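Local coordinates for quinonprotein alcohol dehydrogenase-like protein (Bacteroides thetaiotaomicron VPI-5482, PDB 4R5O) that is of unknown function but combines an immunoglobulin-like beta-sandwich domain with a seven-bladed beta-propeller and binds calcium ions, at residues K235-D240 against V248-V253; G189-N194 against L224-S229; D203-I208 against N254-A259; L270-K275 against V288-S293. All blocks are in the same frame, centred on the assembly; numbering follows the deposited sequence.

Interaction 1 of 4, residues K235-D240 against V248-V253; sequences KVLSND and VKYYDV. With CA (calcium ion), chain K.
A turn at chi2 of Lys235 (-63°), with CG anti to the carbonyl carbon, carries its chain past the Tyr250 ring to Asp252, whose CG stands anti to its own backbone N (chi1 -175°). The lysine suits this end of the hairpin because its aliphatic part and its ammonium do different work: Lys235 CD lies 3.7 Å from Tyr250 CD1, while Lys235 NZ reaches Asp252 OD1 at 3.0 Å, on the anti side of that oxygen and tilted out of the carboxylate plane. The same OD1 binds a calcium ion at 2.5 Å, and four waters, two of them at longer range, also surround the metal. Asp252 OD2 turns instead to the backbone N of Glu255, capping the helix that follows.

From this end the strands pair as an antiparallel hairpin, Val236 exchanging two backbone hydrogen bonds with Tyr251 and Ser238 two with Lys249. Leu237 CD2 packs on Tyr250 CB at 3.7 Å on the face that carries Lys235. On the face of Val236, the branched Val236 CG2 meets Val253 CG2, also at 3.7 Å. At the far end Lys249 NZ bridges to Asp240 OD2 at 3.0 Å, on the syn lone pair, and also bonds to the carbonyl of Lys247; Asp240 OD1 turns to Ser246. A water links Asp240 OD2, Ser238 OG and Tyr251 OH; Ser238 OG and this water both lie at the edge of the Tyr251 ring, in its plane.

An aspartate shared by calcium, ammonium and a helix start is probably stabilised as the anion.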
loop_
_atom_site.group_PDB
_atom_site.type_symbol
_atom_site.label_atom_id
_atom_site.label_comp_id
_atom_site.label_asym_id
_atom_site.label_seq_id
_atom_site.Cartn_x
_atom_site.Cartn_y
_atom_site.Cartn_z
ATOM N N LYS A 235 22.063 -8.396 9.259
ATOM C CA LYS A 235 21.174 -9.465 9.714
ATOM C C LYS A 235 19.712 -9.164 9.446
ATOM O O LYS A 235 19.314 -8.006 9.371
ATOM C CB LYS A 235 21.335 -9.733 11.236
ATOM C CG LYS A 235 22.758 -10.024 11.747
ATOM C CD LYS A 235 23.377 -11.278 11.171
ATOM C CE LYS A 235 24.800 -11.436 11.662
ATOM N NZ LYS A 235 25.419 -12.708 11.190
ATOM N N VAL A 236 18.904 -10.224 9.364
ATOM C CA VAL A 236 17.451 -10.152 9.297
ATOM C C VAL A 236 16.899 -10.512 10.674
ATOM O O VAL A 236 17.011 -11.665 11.085
ATOM C CB VAL A 236 16.832 -11.045 8.192
ATOM C CG1 VAL A 236 15.304 -10.928 8.188
ATOM C CG2 VAL A 236 17.410 -10.723 6.819
ATOM N N LEU A 237 16.332 -9.543 11.394
ATOM C CA LEU A 237 15.679 -9.792 12.692
ATOM C C LEU A 237 14.261 -10.222 12.436
ATOM O O LEU A 237 13.616 -9.589 11.618
ATOM C CB LEU A 237 15.731 -8.538 13.579
ATOM C CG LEU A 237 17.112 -8.133 14.034
ATOM C CD1 LEU A 237 17.139 -6.701 14.537
ATOM C CD2 LEU A 237 17.609 -9.082 15.098
ATOM N N SER A 238 13.768 -11.302 13.066
ATOM C CA SER A 238 12.395 -11.724 12.795
ATOM C C SER A 238 11.551 -11.962 14.083
ATOM O O SER A 238 12.056 -12.374 15.133
ATOM C CB SER A 238 12.379 -13.001 11.965
ATOM O OG SER A 238 12.866 -14.105 12.706
ATOM N N ASN A 239 10.251 -11.658 13.944
ATOM C CA ASN A 239 9.131 -11.940 14.824
ATOM C C ASN A 239 8.326 -13.015 14.138
ATOM O O ASN A 239 7.757 -12.740 13.080
ATOM C CB ASN A 239 8.321 -10.676 15.121
ATOM C CG ASN A 239 6.954 -10.938 15.699
ATOM O OD1 ASN A 239 5.964 -10.457 15.177
ATOM N ND2 ASN A 239 6.850 -11.804 16.699
ATOM N N ASP A 240 8.354 -14.253 14.663
ATOM C CA ASP A 240 7.730 -15.392 14.020
ATOM C C ASP A 240 6.603 -15.981 14.868
ATOM O O ASP A 240 6.240 -17.139 14.661
ATOM C CB ASP A 240 8.799 -16.471 13.736
ATOM C CG ASP A 240 9.668 -16.936 14.906
ATOM O OD1 ASP A 240 9.202 -16.868 16.063
ATOM O OD2 ASP A 240 10.786 -17.432 14.651
ATOM N N VAL A 248 13.059 -13.720 19.531
ATOM C CA VAL A 248 13.460 -13.029 18.302
ATOM C C VAL A 248 14.597 -13.847 17.719
ATOM O O VAL A 248 15.485 -14.276 18.459
ATOM C CB VAL A 248 13.830 -11.522 18.504
ATOM C CG1 VAL A 248 14.536 -10.936 17.285
ATOM C CG2 VAL A 248 12.612 -10.690 18.848
ATOM N N LYS A 249 14.535 -14.118 16.417
ATOM C CA LYS A 249 15.573 -14.876 15.724
ATOM C C LYS A 249 16.157 -14.056 14.611
ATOM O O LYS A 249 15.455 -13.247 14.012
ATOM C CB LYS A 249 15.003 -16.181 15.189
ATOM C CG LYS A 249 14.545 -17.088 16.326
ATOM C CD LYS A 249 13.906 -18.354 15.846
ATOM C CE LYS A 249 13.133 -18.994 16.954
ATOM N NZ LYS A 249 11.927 -18.189 17.277
ATOM N N TYR A 250 17.451 -14.201 14.358
ATOM C CA TYR A 250 18.028 -13.470 13.240
ATOM C C TYR A 250 18.816 -14.450 12.345
ATOM O O TYR A 250 19.246 -15.522 12.783
ATOM C CB TYR A 250 18.890 -12.265 13.666
ATOM C CG TYR A 250 20.136 -12.569 14.463
ATOM C CD1 TYR A 250 21.346 -12.838 13.827
ATOM C CD2 TYR A 250 20.142 -12.460 15.847
ATOM C CE1 TYR A 250 22.513 -13.057 14.551
ATOM C CE2 TYR A 250 21.302 -12.677 16.585
ATOM C CZ TYR A 250 22.490 -12.963 15.932
ATOM O OH TYR A 250 23.643 -13.202 16.651
ATOM N N TYR A 251 18.907 -14.075 11.070
ATOM C CA TYR A 251 19.577 -14.768 9.973
ATOM C C TYR A 251 20.596 -13.812 9.360
ATOM O O TYR A 251 20.505 -12.603 9.572
ATOM C CB TYR A 251 18.526 -15.253 8.935
ATOM C CG TYR A 251 17.438 -16.145 9.505
ATOM C CD1 TYR A 251 16.369 -15.604 10.217
ATOM C CD2 TYR A 251 17.440 -17.523 9.275
ATOM C CE1 TYR A 251 15.391 -16.419 10.786
ATOM C CE2 TYR A 251 16.433 -18.345 9.793
ATOM C CZ TYR A 251 15.409 -17.786 10.548
ATOM O OH TYR A 251 14.409 -18.564 11.093
ATOM N N ASP A 252 21.571 -14.337 8.631
ATOM C CA ASP A 252 22.577 -13.500 7.986
ATOM C C ASP A 252 22.088 -13.152 6.583
ATOM O O ASP A 252 21.702 -14.062 5.847
ATOM C CB ASP A 252 23.931 -14.225 7.968
ATOM C CG ASP A 252 25.059 -13.400 7.430
ATOM O OD1 ASP A 252 25.576 -12.546 8.181
ATOM O OD2 ASP A 252 25.459 -13.631 6.267
ATOM N N VAL A 253 22.080 -11.847 6.221
ATOM C CA VAL A 253 21.598 -11.372 4.915
ATOM C C VAL A 253 22.415 -12.039 3.787
ATOM O O VAL A 253 21.821 -12.557 2.852
ATOM C CB VAL A 253 21.641 -9.815 4.823
ATOM C CG1 VAL A 253 21.459 -9.297 3.397
ATOM C CG2 VAL A 253 20.605 -9.183 5.757
HETATM CA CA CA K . 27.228 -10.733 7.721
HETATM O O HOH W 1 12.205 -16.899 12.531
HETATM O O HOH W 2 27.724 -12.250 6.065
HETATM O O HOH W 3 26.910 -8.986 9.955
HETATM O O HOH W 4 28.420 -12.780 8.705
HETATM O O HOH W 5 26.036 -9.144 5.767
#

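Interaction 2 of 4, residues G189-N194 against L224-S229; sequences GLTILN and LCFYNS
Thr191 and Ser229 point their side chains at each other between two sheets, and their hydroxyls meet: Thr191 OG1 and Ser229 OG are 2.6 Å apart in a hydrogen bond that either could donate. Ser229 OG sits between its backbone N and carbonyl carbon (chi1 55°), which swings it out toward the threonine. Small hydroxyl residues suit the place, since each gives the other a polar partner in a buried contact without filling much room. A water beside the pair donates to Leu190 O and to Ser229 O, and is also bonded to Ser229 OG, tying the two backbones together.

The Phe226 ring comes edge-on to the same threonine, with CD2 3.8 Å from Thr191 OG1 and the oxygen near the ring plane. Farther back, Gly189 lies against the chain at 225-226: its CA is 3.3 Å from Phe226 O, and its N is 3.7 Å from Cys225 SG. Glycine, having no side chain, lets the two backbones come close. The sulfur of Cys225 also lies over one face of the Tyr227 ring, 3.7 Å above its plane and offset toward the rim.

Strand 189-192 is one of the two outermost strands of its sheet and pairs with strand 197-201, whereas strand 228-232 opens the next sheet beside strand 235-239, where Tyr227 and Asn228 form a classic beta bulge opposite Asn239. Phe226 packs between the sheets, touching Leu199 on one and Tyr251 and Ser238 on the other.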
loop_
_atom_site.group_PDB
_atom_site.type_symbol
_atom_site.label_atom_id
_atom_site.label_comp_id
_atom_site.label_asym_id
_atom_site.label_seq_id
_atom_site.Cartn_x
_atom_site.Cartn_y
_atom_site.Cartn_z
ATOM N N GLY A 189 4.515 -13.343 5.086
ATOM C CA GLY A 189 5.714 -12.712 5.624
ATOM C C GLY A 189 6.579 -12.151 4.526
ATOM O O GLY A 189 7.019 -12.896 3.657
ATOM N N LEU A 190 6.803 -10.832 4.527
ATOM C CA LEU A 190 7.617 -10.179 3.497
ATOM C C LEU A 190 8.778 -9.365 4.135
ATOM O O LEU A 190 8.585 -8.628 5.113
ATOM C CB LEU A 190 6.749 -9.254 2.601
ATOM C CG LEU A 190 7.452 -8.548 1.403
ATOM C CD1 LEU A 190 8.024 -9.568 0.412
ATOM C CD2 LEU A 190 6.541 -7.561 0.717
ATOM N N THR A 191 9.976 -9.502 3.542
ATOM C CA THR A 191 11.210 -8.811 3.901
ATOM C C THR A 191 11.890 -8.341 2.634
ATOM O O THR A 191 11.963 -9.106 1.686
ATOM C CB THR A 191 12.152 -9.736 4.742
ATOM O OG1 THR A 191 11.446 -10.407 5.785
ATOM C CG2 THR A 191 13.331 -8.989 5.337
ATOM N N ILE A 192 12.358 -7.103 2.589
ATOM C CA ILE A 192 13.133 -6.617 1.454
ATOM C C ILE A 192 14.578 -6.488 1.989
ATOM O O ILE A 192 14.819 -5.712 2.937
ATOM C CB ILE A 192 12.558 -5.320 0.778
ATOM C CG1 ILE A 192 11.505 -5.674 -0.334
ATOM C CG2 ILE A 192 13.690 -4.585 0.037
ATOM C CD1 ILE A 192 10.361 -6.511 -0.047
ATOM N N LEU A 193 15.498 -7.334 1.439
ATOM C CA LEU A 193 16.892 -7.410 1.882
ATOM C C LEU A 193 17.704 -6.243 1.356
ATOM O O LEU A 193 18.513 -5.673 2.104
ATOM C CB LEU A 193 17.562 -8.733 1.440
ATOM C CG LEU A 193 16.879 -10.063 1.825
ATOM C CD1 LEU A 193 17.654 -11.257 1.291
ATOM C CD2 LEU A 193 16.744 -10.206 3.285
ATOM N N ASN A 194 17.513 -5.910 0.063
ATOM C CA ASN A 194 18.244 -4.868 -0.664
ATOM C C ASN A 194 17.517 -4.550 -1.967
ATOM O O ASN A 194 16.319 -4.806 -2.044
ATOM C CB ASN A 194 19.700 -5.310 -0.919
ATOM C CG ASN A 194 19.877 -6.639 -1.618
ATOM O OD1 ASN A 194 19.139 -7.002 -2.544
ATOM N ND2 ASN A 194 20.943 -7.333 -1.262
ATOM N N LEU A 224 6.351 -21.554 9.372
ATOM C CA LEU A 224 7.414 -20.590 9.722
ATOM C C LEU A 224 7.175 -19.319 8.909
ATOM O O LEU A 224 7.251 -19.340 7.686
ATOM C CB LEU A 224 8.852 -21.135 9.527
ATOM C CG LEU A 224 10.022 -20.112 9.650
ATOM C CD1 LEU A 224 10.068 -19.480 11.007
ATOM C CD2 LEU A 224 11.342 -20.750 9.335
ATOM N N CYS A 225 6.885 -18.231 9.603
ATOM C CA CYS A 225 6.541 -16.960 9.021
ATOM C C CYS A 225 7.221 -15.810 9.766
ATOM O O CYS A 225 7.186 -15.770 10.996
ATOM C CB CYS A 225 5.018 -16.789 9.038
ATOM S SG CYS A 225 4.440 -15.310 8.172
ATOM N N PHE A 226 7.781 -14.836 9.019
ATOM C CA PHE A 226 8.289 -13.630 9.664
ATOM C C PHE A 226 7.148 -12.636 9.617
ATOM O O PHE A 226 6.987 -11.940 8.609
ATOM C CB PHE A 226 9.604 -13.064 9.053
ATOM C CG PHE A 226 10.831 -13.924 8.837
ATOM C CD1 PHE A 226 10.926 -15.196 9.404
ATOM C CD2 PHE A 226 11.913 -13.447 8.097
ATOM C CE1 PHE A 226 12.049 -16.005 9.174
ATOM C CE2 PHE A 226 13.063 -14.233 7.917
ATOM C CZ PHE A 226 13.108 -15.520 8.428
ATOM N N TYR A 227 6.309 -12.604 10.664
ATOM C CA TYR A 227 5.156 -11.683 10.731
ATOM C C TYR A 227 5.664 -10.278 10.648
ATOM O O TYR A 227 5.033 -9.448 10.016
ATOM C CB TYR A 227 4.314 -11.911 11.998
ATOM C CG TYR A 227 3.714 -13.301 12.022
ATOM C CD1 TYR A 227 2.685 -13.652 11.150
ATOM C CD2 TYR A 227 4.215 -14.283 12.870
ATOM C CE1 TYR A 227 2.158 -14.941 11.135
ATOM C CE2 TYR A 227 3.689 -15.572 12.867
ATOM C CZ TYR A 227 2.652 -15.890 12.006
ATOM O OH TYR A 227 2.129 -17.154 11.978
ATOM N N ASN A 228 6.861 -10.040 11.206
ATOM C CA ASN A 228 7.599 -8.782 11.178
ATOM C C ASN A 228 9.053 -9.075 11.127
ATOM O O ASN A 228 9.502 -10.047 11.738
ATOM C CB ASN A 228 7.275 -7.893 12.384
ATOM C CG ASN A 228 5.834 -7.553 12.510
ATOM O OD1 ASN A 228 5.320 -6.665 11.835
ATOM N ND2 ASN A 228 5.142 -8.352 13.291
ATOM N N SER A 229 9.790 -8.252 10.396
ATOM C CA SER A 229 11.235 -8.378 10.214
ATOM C C SER A 229 11.844 -7.010 9.905
ATOM O O SER A 229 11.105 -6.041 9.706
ATOM C CB SER A 229 11.562 -9.387 9.114
ATOM O OG SER A 229 10.921 -9.062 7.894
HETATM O O HOH W 6 9.983 -6.358 6.794
HETATM O O HOH W 7 4.801 -9.040 6.706
#

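Interaction 3 of 4, residues D203-I208 against N254-A259; sequences DGIRRI and NELIAA
Arg207 reaches from its strand to the end of helix 253-258. CB leaves the strand toward the helix, and CG continues anti to the backbone N (chi1 -179°), an extended start that lets the chain cover the distance. CD arrives beside two carbonyls, lying 3.6 Å from Leu256 O and equally far from Ile257 O. There a bend at chi3 (60°) turns the guanidinium over, so that one face lies against Ile257 O, which stands 3.0 Å above its plane, offset toward the rim; NE is close to this oxygen but badly angled for a hydrogen bond.

The edge does the bonding. NH1 donates to Ala259 O at 2.7 Å, on a lone pair in the carbonyl plane, and to Leu256 O at 2.8 Å, both oxygens lying in the guanidinium plane. NH2 adds a weak bond to Ala259 O. An arginine suits this place because its planar cation carries several N-H groups and can serve two carbonyls at once at a helix end, where the peptide dipoles would probably favour positive charge. Two residues earlier on the strand, Ile205 CG2 touches Leu256 CD2 at 4.3 Å, a light apolar contact close to Tyr251.

The axes of the short segments 204-208 and 254-258 cross at 74°, 9.2 Å apart at their closest. Donating to Leu256 O near the helix C-terminus and to Ala259 O just beyond it is consistent with side-chain capping of a helix C-terminus, here from a neighbouring sheet of the beta-propeller.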
loop_
_atom_site.group_PDB
_atom_site.type_symbol
_atom_site.label_atom_id
_atom_site.label_comp_id
_atom_site.label_asym_id
_atom_site.label_seq_id
_atom_site.Cartn_x
_atom_site.Cartn_y
_atom_site.Cartn_z
ATOM N N ASP A 203 5.753 -20.686 4.986
ATOM C CA ASP A 203 5.962 -22.140 4.945
ATOM C C ASP A 203 7.450 -22.469 5.061
ATOM O O ASP A 203 7.890 -23.563 4.692
ATOM C CB ASP A 203 5.384 -22.711 3.641
ATOM C CG ASP A 203 5.979 -22.206 2.333
ATOM O OD1 ASP A 203 6.901 -21.339 2.379
ATOM O OD2 ASP A 203 5.511 -22.654 1.262
ATOM N N GLY A 204 8.203 -21.509 5.594
ATOM C CA GLY A 204 9.654 -21.552 5.747
ATOM C C GLY A 204 10.215 -20.256 5.204
ATOM O O GLY A 204 9.614 -19.209 5.433
ATOM N N ILE A 205 11.328 -20.305 4.454
ATOM C CA ILE A 205 11.964 -19.102 3.888
ATOM C C ILE A 205 12.195 -19.282 2.389
ATOM O O ILE A 205 12.831 -20.251 1.949
ATOM C CB ILE A 205 13.312 -18.730 4.587
ATOM C CG1 ILE A 205 13.158 -18.664 6.120
ATOM C CG2 ILE A 205 13.904 -17.430 3.998
ATOM C CD1 ILE A 205 14.421 -18.644 6.857
ATOM N N ARG A 206 11.727 -18.285 1.621
ATOM C CA ARG A 206 11.915 -18.191 0.177
ATOM C C ARG A 206 12.626 -16.917 -0.173
ATOM O O ARG A 206 12.232 -15.866 0.326
ATOM C CB ARG A 206 10.581 -18.249 -0.578
ATOM C CG ARG A 206 9.765 -19.472 -0.322
ATOM C CD ARG A 206 8.363 -19.156 -0.735
ATOM N NE ARG A 206 7.459 -20.285 -0.549
ATOM C CZ ARG A 206 7.173 -21.165 -1.501
ATOM N NH1 ARG A 206 7.738 -21.062 -2.707
ATOM N NH2 ARG A 206 6.330 -22.160 -1.259
ATOM N N ARG A 207 13.665 -16.993 -1.016
ATOM C CA ARG A 207 14.331 -15.801 -1.532
ATOM C C ARG A 207 13.674 -15.444 -2.814
ATOM O O ARG A 207 13.498 -16.322 -3.648
ATOM C CB ARG A 207 15.850 -16.008 -1.713
ATOM C CG ARG A 207 16.573 -14.749 -2.234
ATOM C CD ARG A 207 18.051 -14.958 -2.469
ATOM N NE ARG A 207 18.325 -15.997 -3.462
ATOM C CZ ARG A 207 18.753 -17.227 -3.174
ATOM N NH1 ARG A 207 19.021 -17.572 -1.916
ATOM N NH2 ARG A 207 18.954 -18.106 -4.142
ATOM N N ILE A 208 13.300 -14.196 -2.991
ATOM C CA ILE A 208 12.690 -13.751 -4.246
ATOM C C ILE A 208 13.629 -12.693 -4.896
ATOM O O ILE A 208 14.182 -11.833 -4.204
ATOM C CB ILE A 208 11.216 -13.222 -4.053
ATOM C CG1 ILE A 208 10.546 -12.878 -5.429
ATOM C CG2 ILE A 208 11.098 -12.071 -3.016
ATOM C CD1 ILE A 208 9.047 -12.904 -5.459
ATOM N N ASN A 254 23.742 -12.074 3.894
ATOM C CA ASN A 254 24.621 -12.654 2.859
ATOM C C ASN A 254 24.421 -14.163 2.710
ATOM O O ASN A 254 24.458 -14.661 1.575
ATOM C CB ASN A 254 26.083 -12.364 3.164
ATOM C CG ASN A 254 26.416 -10.909 3.024
ATOM O OD1 ASN A 254 25.830 -10.197 2.186
ATOM N ND2 ASN A 254 27.364 -10.445 3.829
ATOM N N GLU A 255 24.184 -14.884 3.838
ATOM C CA GLU A 255 23.899 -16.325 3.820
ATOM C C GLU A 255 22.546 -16.595 3.112
ATOM O O GLU A 255 22.447 -17.524 2.309
ATOM C CB GLU A 255 23.903 -16.883 5.232
ATOM C CG GLU A 255 23.666 -18.376 5.289
ATOM C CD GLU A 255 23.762 -19.020 6.658
ATOM O OE1 GLU A 255 23.948 -18.300 7.668
ATOM O OE2 GLU A 255 23.675 -20.268 6.714
ATOM N N LEU A 256 21.540 -15.747 3.373
ATOM C CA LEU A 256 20.206 -15.812 2.757
ATOM C C LEU A 256 20.262 -15.553 1.264
ATOM O O LEU A 256 19.525 -16.196 0.526
ATOM C CB LEU A 256 19.244 -14.793 3.409
ATOM C CG LEU A 256 18.846 -15.081 4.848
ATOM C CD1 LEU A 256 18.207 -13.892 5.462
ATOM C CD2 LEU A 256 17.931 -16.256 4.928
ATOM N N ILE A 257 21.136 -14.634 0.816
ATOM C CA ILE A 257 21.295 -14.281 -0.604
ATOM C C ILE A 257 21.975 -15.441 -1.373
ATOM O O ILE A 257 21.555 -15.737 -2.501
ATOM C CB ILE A 257 22.088 -12.962 -0.746
ATOM C CG1 ILE A 257 21.204 -11.767 -0.294
ATOM C CG2 ILE A 257 22.585 -12.753 -2.185
ATOM C CD1 ILE A 257 21.867 -10.424 -0.196
ATOM N N ALA A 258 22.975 -16.102 -0.756
ATOM C CA ALA A 258 23.797 -17.164 -1.361
ATOM C C ALA A 258 23.177 -18.576 -1.276
ATOM O O ALA A 258 23.561 -19.452 -2.054
ATOM C CB ALA A 258 25.142 -17.201 -0.657
ATOM N N ALA A 259 22.297 -18.814 -0.298
ATOM C CA ALA A 259 21.678 -20.112 -0.047
ATOM C C ALA A 259 20.964 -20.686 -1.293
ATOM O O ALA A 259 20.180 -19.993 -1.951
ATOM C CB ALA A 259 20.677 -19.992 1.093
#

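Interaction 4 of 4, residues L270-K275 against V288-S293; sequences LDIIQK and VYTLES
This contact joins consecutive sheets of the beta-propeller, where strand 272-274, just past the inverse gamma turn centred on Asp271, meets the segment 288-293 at 73°. Glu292 and Gln274 each reach over to bond the other strand's backbone. With CG anti to its backbone N (chi1 -179°), the extended Glu292 chain reaches across to strand 272-274, where OE2 accepts the amide of Ile273 at 3.1 Å, on the anti lone pair and nearly straight (169°). OE1 is held by Lys311 and Asn299, so that both carboxylate oxygens have partners in this buried place; Lys311 probably offsets the charge of Glu292, whose OE2 lies 4.5 Å from the like-charged Asp271 OD1.

Gln274 answers from the other strand. Its extended side chain brings NE2 to Leu291 O at 3.2 Å, the acceptor lying in the amide plane, while OE1 takes Asn239 ND2; an amide suits the spot because it can donate one way and accept the other. Between these polar arms, Ile272 CG2 rests 3.8 Å from Glu292 CB and 4.0 Å from Thr290 CG2, and the hydroxyl of Thr290 is satisfied by Asn279 O.

Backbone pairing is slight, with Ser293 N bonding Ile273 O at 2.8 Å. Ser293 OG accepts the amide of Lys275 at 3.1 Å, its short side chain keeping the hydroxyl close to the backbone. The two strands belong to successive antiparallel sheets, consistent with consecutive blades of the seven-bladed propeller.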
loop_
_atom_site.group_PDB
_atom_site.type_symbol
_atom_site.label_atom_id
_atom_site.label_comp_id
_atom_site.label_asym_id
_atom_site.label_seq_id
_atom_site.Cartn_x
_atom_site.Cartn_y
_atom_site.Cartn_z
ATOM N N LEU A 270 17.907 -14.193 20.057
ATOM C CA LEU A 270 18.175 -13.068 20.951
ATOM C C LEU A 270 17.332 -13.269 22.183
ATOM O O LEU A 270 16.276 -13.883 22.076
ATOM C CB LEU A 270 17.908 -11.688 20.288
ATOM C CG LEU A 270 18.879 -11.209 19.205
ATOM C CD1 LEU A 270 18.398 -9.900 18.614
ATOM C CD2 LEU A 270 20.293 -11.032 19.752
ATOM N N ASP A 271 17.781 -12.792 23.354
ATOM C CA ASP A 271 17.019 -12.951 24.593
ATOM C C ASP A 271 15.878 -11.916 24.603
ATOM O O ASP A 271 15.938 -10.921 25.324
ATOM C CB ASP A 271 17.939 -12.828 25.832
ATOM C CG ASP A 271 17.307 -13.145 27.186
ATOM O OD1 ASP A 271 16.238 -13.830 27.216
ATOM O OD2 ASP A 271 17.900 -12.759 28.218
ATOM N N ILE A 272 14.857 -12.140 23.742
ATOM C CA ILE A 272 13.656 -11.319 23.576
ATOM C C ILE A 272 12.491 -12.279 23.401
ATOM O O ILE A 272 12.272 -12.778 22.294
ATOM C CB ILE A 272 13.735 -10.265 22.421
ATOM C CG1 ILE A 272 15.025 -9.417 22.462
ATOM C CG2 ILE A 272 12.451 -9.356 22.398
ATOM C CD1 ILE A 272 15.366 -8.697 21.195
ATOM N N ILE A 273 11.770 -12.570 24.509
ATOM C CA ILE A 273 10.601 -13.451 24.514
ATOM C C ILE A 273 9.426 -12.708 23.910
ATOM O O ILE A 273 9.061 -11.638 24.379
ATOM C CB ILE A 273 10.231 -14.001 25.939
ATOM C CG1 ILE A 273 11.448 -14.457 26.828
ATOM C CG2 ILE A 273 9.034 -14.980 25.919
ATOM C CD1 ILE A 273 12.266 -15.503 26.323
ATOM N N GLN A 274 8.816 -13.293 22.890
ATOM C CA GLN A 274 7.642 -12.729 22.244
ATOM C C GLN A 274 6.519 -13.765 22.257
ATOM O O GLN A 274 6.753 -14.957 22.022
ATOM C CB GLN A 274 7.971 -12.262 20.826
ATOM C CG GLN A 274 8.965 -11.091 20.812
ATOM C CD GLN A 274 9.320 -10.611 19.435
ATOM O OE1 GLN A 274 9.352 -11.383 18.459
ATOM N NE2 GLN A 274 9.707 -9.344 19.356
ATOM N N LYS A 275 5.317 -13.314 22.624
ATOM C CA LYS A 275 4.125 -14.160 22.704
ATOM C C LYS A 275 3.010 -13.567 21.836
ATOM O O LYS A 275 1.840 -13.899 22.014
ATOM C CB LYS A 275 3.662 -14.317 24.165
ATOM C CG LYS A 275 4.672 -14.978 25.101
ATOM C CD LYS A 275 4.104 -15.116 26.501
ATOM C CE LYS A 275 5.069 -15.788 27.443
ATOM N NZ LYS A 275 4.501 -15.905 28.812
ATOM N N VAL A 288 17.673 -0.459 16.847
ATOM C CA VAL A 288 16.424 -1.135 16.516
ATOM C C VAL A 288 15.751 -1.479 17.806
ATOM O O VAL A 288 16.398 -1.953 18.735
ATOM C CB VAL A 288 16.640 -2.360 15.597
ATOM C CG1 VAL A 288 15.432 -3.296 15.584
ATOM C CG2 VAL A 288 16.971 -1.881 14.188
ATOM N N TYR A 289 14.441 -1.222 17.859
ATOM C CA TYR A 289 13.603 -1.480 19.011
ATOM C C TYR A 289 12.486 -2.417 18.691
ATOM O O TYR A 289 11.871 -2.320 17.638
ATOM C CB TYR A 289 13.007 -0.164 19.546
ATOM C CG TYR A 289 13.999 0.750 20.214
ATOM C CD1 TYR A 289 14.878 1.525 19.463
ATOM C CD2 TYR A 289 13.974 0.945 21.591
ATOM C CE1 TYR A 289 15.782 2.394 20.075
ATOM C CE2 TYR A 289 14.862 1.823 22.217
ATOM C CZ TYR A 289 15.763 2.546 21.453
ATOM O OH TYR A 289 16.600 3.435 22.066
ATOM N N THR A 290 12.174 -3.288 19.630
ATOM C CA THR A 290 11.023 -4.174 19.562
ATOM C C THR A 290 10.495 -4.287 20.991
ATOM O O THR A 290 10.968 -3.582 21.865
ATOM C CB THR A 290 11.369 -5.513 18.890
ATOM O OG1 THR A 290 10.149 -6.211 18.588
ATOM C CG2 THR A 290 12.336 -6.392 19.717
ATOM N N LEU A 291 9.501 -5.135 21.209
ATOM C CA LEU A 291 8.929 -5.402 22.528
ATOM C C LEU A 291 9.141 -6.849 22.934
ATOM O O LEU A 291 9.207 -7.757 22.089
ATOM C CB LEU A 291 7.418 -5.082 22.584
ATOM C CG LEU A 291 6.932 -3.685 22.258
ATOM C CD1 LEU A 291 5.459 -3.639 22.411
ATOM C CD2 LEU A 291 7.565 -2.622 23.138
ATOM N N GLU A 292 9.215 -7.052 24.238
ATOM C CA GLU A 292 9.334 -8.354 24.869
ATOM C C GLU A 292 8.117 -8.534 25.736
ATOM O O GLU A 292 7.662 -7.574 26.371
ATOM C CB GLU A 292 10.650 -8.454 25.657
ATOM C CG GLU A 292 10.855 -9.798 26.337
ATOM C CD GLU A 292 12.163 -9.943 27.064
ATOM O OE1 GLU A 292 12.539 -9.003 27.797
ATOM O OE2 GLU A 292 12.783 -11.024 26.953
ATOM N N SER A 293 7.561 -9.739 25.737
ATOM C CA SER A 293 6.372 -10.043 26.524
ATOM C C SER A 293 6.781 -10.291 27.975
ATOM O O SER A 293 7.744 -10.998 28.228
ATOM C CB SER A 293 5.621 -11.228 25.922
ATOM O OG SER A 293 5.164 -10.905 24.609
#

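Overall arrangement
All four contacts lie in one region of the propeller, and interaction 1 touches each of the others. It is the pairing within a sheet, regular in backbone bonds, with calcium and charge at its margin. Interactions 2 and 4 instead join that sheet to the sheets before and after it: interaction 2, the buried contact, rests on a hydroxyl pair, whereas interaction 4, partly buried like 1 and 3, uses a carboxylate and an amide on backbone groups. Interaction 3 sets an arginine of the sheet that also holds 189-192 against carbonyls at the end of the helix following strand 246-252. Tyr251 of interaction 1 meets Phe226 of interaction 2 and Ile205 of interaction 3, making a shared apolar layer.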